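PDB 6AN0: histidinol dehydrogenase from Elizabethkingia anophelis NUHP1, which probably catalyses the last two NAD-dependent oxidations of histidine biosynthesis, turning L-histidinol by way of L-histidinaldehyde into L-histidine, as a zinc enzyme. Local coordinates for residues S241-I246 with L261-H266; F255-L260 with M287-Q292. All blocks are in the same frame, centred on the assembly; numbering follows the deposited sequence.

Interaction 1: S241-I246 with L261-H266; sequences SEVLVI and LSQAEH. With ZN (zinc ion), chain B.
Ser-241 OG gives its proton to Gln-263 OE1 over 2.6 Å, a short bond that joins the start of inner strand 242-247 of the parallel sheet to the C-terminal part of the crossover helix that follows, 253-264. As a worked example, it shows a beta-alpha-beta unit bringing predicted site residues together. The hydroxyl approaches the amide oxygen at a C=O...O angle of 152°, tilted 22° from the carbonyl plane. With CG anti to the backbone N (chi1 -180°) and a bend at chi2, the Gln-263 chain reaches across to the strand and lays its amide along the Ser-241/Glu-242 backbone. Its aliphatic part is met by Val-243, whose CG1 lies 3.5 Å from Gln-263 CB as the two side chains pass in opposite directions. Glu-242 O sits near Gln-263 NE2, but the angle is poor, and this carbonyl instead accepts a bond from His-331 ND1. Ser-241 and Gln-263 are predicted to bind substrate, and their bond fixes how the two polar groups face each other; Gln-263, also a predicted zinc ligand, does not reach the metal here. His-266 brings its CB to 3.7 Å from Ser-241 OG; its NE2 binds the zinc. Asp-364 of the same chain and His-423 of the second subunit complete the protein ligands; of two bound waters, water 1 lies in the His-266 ring plane, at its edge, its oxygen 2.0 Å from the zinc.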
loop_
_atom_site.group_PDB
_atom_site.type_symbol
_atom_site.label_atom_id
_atom_site.label_comp_id
_atom_site.label_asym_id
_atom_site.label_seq_id
_atom_site.Cartn_x
_atom_site.Cartn_y
_atom_site.Cartn_z
ATOM N N SER A 241 -8.465 17.918 4.467
ATOM C CA SER A 241 -7.236 18.064 5.233
ATOM C C SER A 241 -7.530 18.543 6.650
ATOM O O SER A 241 -8.621 19.033 6.960
ATOM C CB SER A 241 -6.277 19.020 4.532
ATOM O OG SER A 241 -6.926 20.235 4.227
ATOM N N GLU A 242 -6.533 18.394 7.519
ATOM C CA GLU A 242 -6.751 18.605 8.945
ATOM C C GLU A 242 -5.412 18.834 9.644
ATOM O O GLU A 242 -4.357 18.409 9.161
ATOM C CB GLU A 242 -7.481 17.399 9.554
ATOM C CG GLU A 242 -6.656 16.146 9.350
ATOM C CD GLU A 242 -7.377 14.845 9.611
ATOM O OE1 GLU A 242 -6.689 13.919 10.094
ATOM O OE2 GLU A 242 -8.593 14.727 9.302
ATOM N N VAL A 243 -5.460 19.522 10.779
ATOM C CA VAL A 243 -4.290 19.652 11.644
ATOM C C VAL A 243 -4.733 19.495 13.092
ATOM O O VAL A 243 -5.834 19.895 13.480
ATOM C CB VAL A 243 -3.535 21.000 11.444
ATOM C CG1 VAL A 243 -4.383 22.193 11.909
ATOM C CG2 VAL A 243 -2.190 20.995 12.184
ATOM N N LEU A 244 -3.855 18.913 13.902
ATOM C CA LEU A 244 -4.002 18.923 15.347
ATOM C C LEU A 244 -2.740 19.542 15.924
ATOM O O LEU A 244 -1.631 19.162 15.534
ATOM C CB LEU A 244 -4.234 17.509 15.894
ATOM C CG LEU A 244 -4.550 17.338 17.386
ATOM C CD1 LEU A 244 -5.418 16.102 17.588
ATOM C CD2 LEU A 244 -3.265 17.233 18.236
ATOM N N VAL A 245 -2.915 20.525 16.803
ATOM C CA VAL A 245 -1.817 21.219 17.467
ATOM C C VAL A 245 -1.878 20.903 18.953
ATOM O O VAL A 245 -2.955 20.944 19.557
ATOM C CB VAL A 245 -1.894 22.744 17.242
ATOM C CG1 VAL A 245 -0.714 23.460 17.930
ATOM C CG2 VAL A 245 -1.968 23.065 15.757
ATOM N N ILE A 246 -0.717 20.621 19.544
ATOM C CA ILE A 246 -0.561 20.492 20.992
ATOM C C ILE A 246 0.300 21.656 21.477
ATOM O O ILE A 246 1.426 21.846 20.995
ATOM C CB ILE A 246 0.075 19.149 21.380
ATOM C CG1 ILE A 246 -0.798 17.985 20.886
ATOM C CG2 ILE A 246 0.286 19.080 22.891
ATOM C CD1 ILE A 246 -0.241 16.591 21.270
ATOM N N LEU A 261 -5.214 28.690 11.213
ATOM C CA LEU A 261 -5.878 29.355 10.097
ATOM C C LEU A 261 -5.289 28.928 8.761
ATOM O O LEU A 261 -6.001 28.920 7.752
ATOM C CB LEU A 261 -5.805 30.869 10.273
ATOM C CG LEU A 261 -6.723 31.378 11.391
ATOM C CD1 LEU A 261 -6.463 32.831 11.702
ATOM C CD2 LEU A 261 -8.182 31.186 10.995
ATOM N N SER A 262 -4.005 28.556 8.731
ATOM C CA SER A 262 -3.427 28.067 7.484
ATOM C C SER A 262 -4.112 26.781 7.034
ATOM O O SER A 262 -4.395 26.608 5.844
ATOM C CB SER A 262 -1.911 27.872 7.626
ATOM O OG SER A 262 -1.577 26.779 8.462
ATOM N N GLN A 263 -4.413 25.880 7.970
ATOM C CA GLN A 263 -5.142 24.672 7.608
ATOM C C GLN A 263 -6.606 24.975 7.279
ATOM O O GLN A 263 -7.164 24.403 6.333
ATOM C CB GLN A 263 -5.054 23.652 8.745
ATOM C CG GLN A 263 -5.792 22.347 8.451
ATOM C CD GLN A 263 -5.233 21.659 7.229
ATOM O OE1 GLN A 263 -5.887 21.577 6.191
ATOM N NE2 GLN A 263 -4.010 21.175 7.340
ATOM N N ALA A 264 -7.243 25.880 8.039
ATOM C CA ALA A 264 -8.676 26.139 7.858
ATOM C C ALA A 264 -8.984 26.745 6.498
ATOM O O ALA A 264 -10.045 26.470 5.926
ATOM C CB ALA A 264 -9.206 27.072 8.946
ATOM N N GLU A 265 -8.079 27.568 5.958
ATOM C CA GLU A 265 -8.357 28.226 4.688
ATOM C C GLU A 265 -8.316 27.271 3.500
ATOM O O GLU A 265 -8.652 27.693 2.384
ATOM C CB GLU A 265 -7.370 29.377 4.464
ATOM C CG GLU A 265 -6.051 28.913 3.859
ATOM C CD GLU A 265 -5.105 30.060 3.531
ATOM O OE1 GLU A 265 -5.555 31.223 3.486
ATOM O OE2 GLU A 265 -3.900 29.791 3.315
ATOM N N HIS A 266 -7.922 26.008 3.700
ATOM C CA HIS A 266 -7.870 25.067 2.581
ATOM C C HIS A 266 -9.252 24.787 2.005
ATOM O O HIS A 266 -9.409 24.673 0.785
ATOM C CB HIS A 266 -7.227 23.750 3.015
ATOM C CG HIS A 266 -5.779 23.651 2.668
ATOM N ND1 HIS A 266 -5.320 23.702 1.369
ATOM C CD2 HIS A 266 -4.684 23.507 3.452
ATOM C CE1 HIS A 266 -4.003 23.587 1.366
ATOM N NE2 HIS A 266 -3.592 23.466 2.618
HETATM ZN ZN ZN B . -1.620 23.444 3.286
HETATM O O HOH W 1 -2.285 23.325 5.210
HETATM O O HOH W 2 -1.591 21.232 3.546
#

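Interaction 2: F255-L260 with M287-Q292; sequences FVAADL and MQVENQ
Ala-257 CB points toward helix 279-293 and meets two consecutive residues there: Gln-288 through CB at 3.4 Å and Val-289 through CG2 at 3.6 Å. A small methyl at this point lets the two helices come close, their axes 8.4 Å apart at an angle of 56° in the segments 255-260 and 287-292. Val-289 uses one branch for the contact. Its CG1 stands anti to the backbone N (chi1 166°), which turns CG2 toward helix 253-264, where it also meets Leu-260 CD1 at 4.2 Å. These two side chains cross at about a right angle, Leu-260 coming from the side of the sheet, where it packs on Val-245 and Val-272. On the other flank of Ala-257 runs Gln-292, extended beyond CG, so that its amide spans the groove and lies against the backbone of the first helix: OE1 is 3.3 Å from Ala-258 CA, and NE2 is 3.7 Å from Ala-257 CB. NE2 donates to Gln-288 OE1 at 170°, and the acceptor lies in the Gln-292 amide plane; a second bond from NE2, to Glu-254 O, further restricts the rotation of the amide. Ala-426 of the second subunit packs on Ala-258, and His-425 of that subunit on Gln-292. The arrangement is that of neighbouring helices from successive crossovers, packed on one face of the parallel sheet in a Rossmann-like alpha/beta domain.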
loop_
_atom_site.group_PDB
_atom_site.type_symbol
_atom_site.label_atom_id
_atom_site.label_comp_id
_atom_site.label_asym_id
_atom_site.label_seq_id
_atom_site.Cartn_x
_atom_site.Cartn_y
_atom_site.Cartn_z
ATOM N N PHE A 255 1.620 32.326 16.751
ATOM C CA PHE A 255 2.035 31.284 15.811
ATOM C C PHE A 255 0.971 30.200 15.699
ATOM O O PHE A 255 0.639 29.748 14.596
ATOM C CB PHE A 255 3.357 30.639 16.247
ATOM C CG PHE A 255 4.557 31.548 16.228
ATOM C CD1 PHE A 255 4.462 32.895 15.912
ATOM C CD2 PHE A 255 5.813 31.026 16.548
ATOM C CE1 PHE A 255 5.581 33.696 15.913
ATOM C CE2 PHE A 255 6.935 31.825 16.553
ATOM C CZ PHE A 255 6.823 33.167 16.241
ATOM N N VAL A 256 0.444 29.751 16.842
ATOM C CA VAL A 256 -0.539 28.668 16.837
ATOM C C VAL A 256 -1.795 29.086 16.077
ATOM O O VAL A 256 -2.327 28.323 15.262
ATOM C CB VAL A 256 -0.863 28.235 18.282
ATOM C CG1 VAL A 256 -2.048 27.274 18.302
ATOM C CG2 VAL A 256 0.364 27.577 18.935
ATOM N N ALA A 257 -2.286 30.300 16.328
ATOM C CA ALA A 257 -3.453 30.781 15.592
ATOM C C ALA A 257 -3.201 30.799 14.087
ATOM O O ALA A 257 -4.062 30.384 13.295
ATOM C CB ALA A 257 -3.837 32.174 16.081
ATOM N N ALA A 258 -2.024 31.275 13.671
ATOM C CA ALA A 258 -1.699 31.308 12.246
ATOM C C ALA A 258 -1.647 29.904 11.651
ATOM O O ALA A 258 -2.091 29.687 10.513
ATOM C CB ALA A 258 -0.371 32.038 12.031
ATOM N N ASP A 259 -1.118 28.934 12.403
ATOM C CA ASP A 259 -1.077 27.553 11.921
ATOM C C ASP A 259 -2.484 26.988 11.738
ATOM O O ASP A 259 -2.790 26.376 10.704
ATOM C CB ASP A 259 -0.263 26.687 12.884
ATOM C CG ASP A 259 1.214 27.075 12.897
ATOM O OD1 ASP A 259 1.682 27.628 11.879
ATOM O OD2 ASP A 259 1.908 26.827 13.910
ATOM N N LEU A 260 -3.350 27.180 12.736
ATOM C CA LEU A 260 -4.741 26.753 12.612
ATOM C C LEU A 260 -5.399 27.381 11.394
ATOM O O LEU A 260 -6.095 26.702 10.629
ATOM C CB LEU A 260 -5.524 27.121 13.871
ATOM C CG LEU A 260 -5.104 26.462 15.182
ATOM C CD1 LEU A 260 -5.924 27.050 16.315
ATOM C CD2 LEU A 260 -5.280 24.942 15.086
ATOM N N MET A 287 -8.183 34.363 20.770
ATOM C CA MET A 287 -8.173 35.795 20.490
ATOM C C MET A 287 -7.353 36.094 19.245
ATOM O O MET A 287 -7.755 36.910 18.405
ATOM C CB MET A 287 -7.617 36.562 21.692
ATOM C CG MET A 287 -8.505 36.539 22.927
ATOM S SD MET A 287 -7.725 37.307 24.368
ATOM C CE MET A 287 -7.341 38.937 23.723
ATOM N N GLN A 288 -6.192 35.440 19.111
ATOM C CA GLN A 288 -5.372 35.614 17.918
ATOM C C GLN A 288 -6.090 35.098 16.676
ATOM O O GLN A 288 -5.993 35.701 15.602
ATOM C CB GLN A 288 -4.032 34.896 18.097
ATOM C CG GLN A 288 -3.022 35.648 18.962
ATOM C CD GLN A 288 -2.379 36.824 18.245
ATOM O OE1 GLN A 288 -2.500 36.970 17.030
ATOM N NE2 GLN A 288 -1.686 37.669 19.002
ATOM N N VAL A 289 -6.809 33.980 16.802
ATOM C CA VAL A 289 -7.565 33.450 15.668
ATOM C C VAL A 289 -8.588 34.471 15.199
ATOM O O VAL A 289 -8.709 34.747 14.001
ATOM C CB VAL A 289 -8.244 32.120 16.041
ATOM C CG1 VAL A 289 -9.301 31.747 14.985
ATOM C CG2 VAL A 289 -7.217 31.012 16.191
ATOM N N GLU A 290 -9.341 35.050 16.144
ATOM C CA GLU A 290 -10.373 36.009 15.773
ATOM C C GLU A 290 -9.765 37.218 15.073
ATOM O O GLU A 290 -10.277 37.671 14.042
ATOM C CB GLU A 290 -11.161 36.451 17.013
ATOM C CG GLU A 290 -12.042 35.362 17.616
ATOM C CD GLU A 290 -12.886 34.640 16.572
ATOM O OE1 GLU A 290 -12.745 33.406 16.438
ATOM O OE2 GLU A 290 -13.685 35.307 15.879
ATOM N N ASN A 291 -8.671 37.756 15.626
ATOM C CA ASN A 291 -8.046 38.938 15.038
ATOM C C ASN A 291 -7.443 38.634 13.671
ATOM O O ASN A 291 -7.623 39.408 12.724
ATOM C CB ASN A 291 -6.983 39.496 15.978
ATOM C CG ASN A 291 -7.582 40.186 17.179
ATOM O OD1 ASN A 291 -8.772 40.506 17.193
ATOM N ND2 ASN A 291 -6.760 40.430 18.194
ATOM N N GLN A 292 -6.728 37.514 13.548
ATOM C CA GLN A 292 -6.113 37.170 12.270
ATOM C C GLN A 292 -7.147 36.801 11.216
ATOM O O GLN A 292 -6.939 37.070 10.029
ATOM C CB GLN A 292 -5.120 36.016 12.445
ATOM C CG GLN A 292 -3.891 36.384 13.250
ATOM C CD GLN A 292 -2.911 35.234 13.351
ATOM O OE1 GLN A 292 -2.767 34.455 12.411
ATOM N NE2 GLN A 292 -2.237 35.118 14.493
#

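The two contacts, with centres 11 Å apart, share helix 253-264 and alternate along the chain: strand 242-247 comes first, then residues 255-260, then 261-266, and finally 287-292. Interaction 1 binds the end of this helix to the sheet, whereas interaction 2 packs its earlier turns against helix 279-293. They touch directly, since Leu-261 CD1 lies 3.5 Å from Gln-292 CB and Val-245 CG2 lies 3.9 Å from Leu-260 CD2. One helix thus runs from the helix layer on the sheet to the polar site where the zinc is bound. Both contacts also meet the second subunit, consistent with a metal site that is completed only in the dimer.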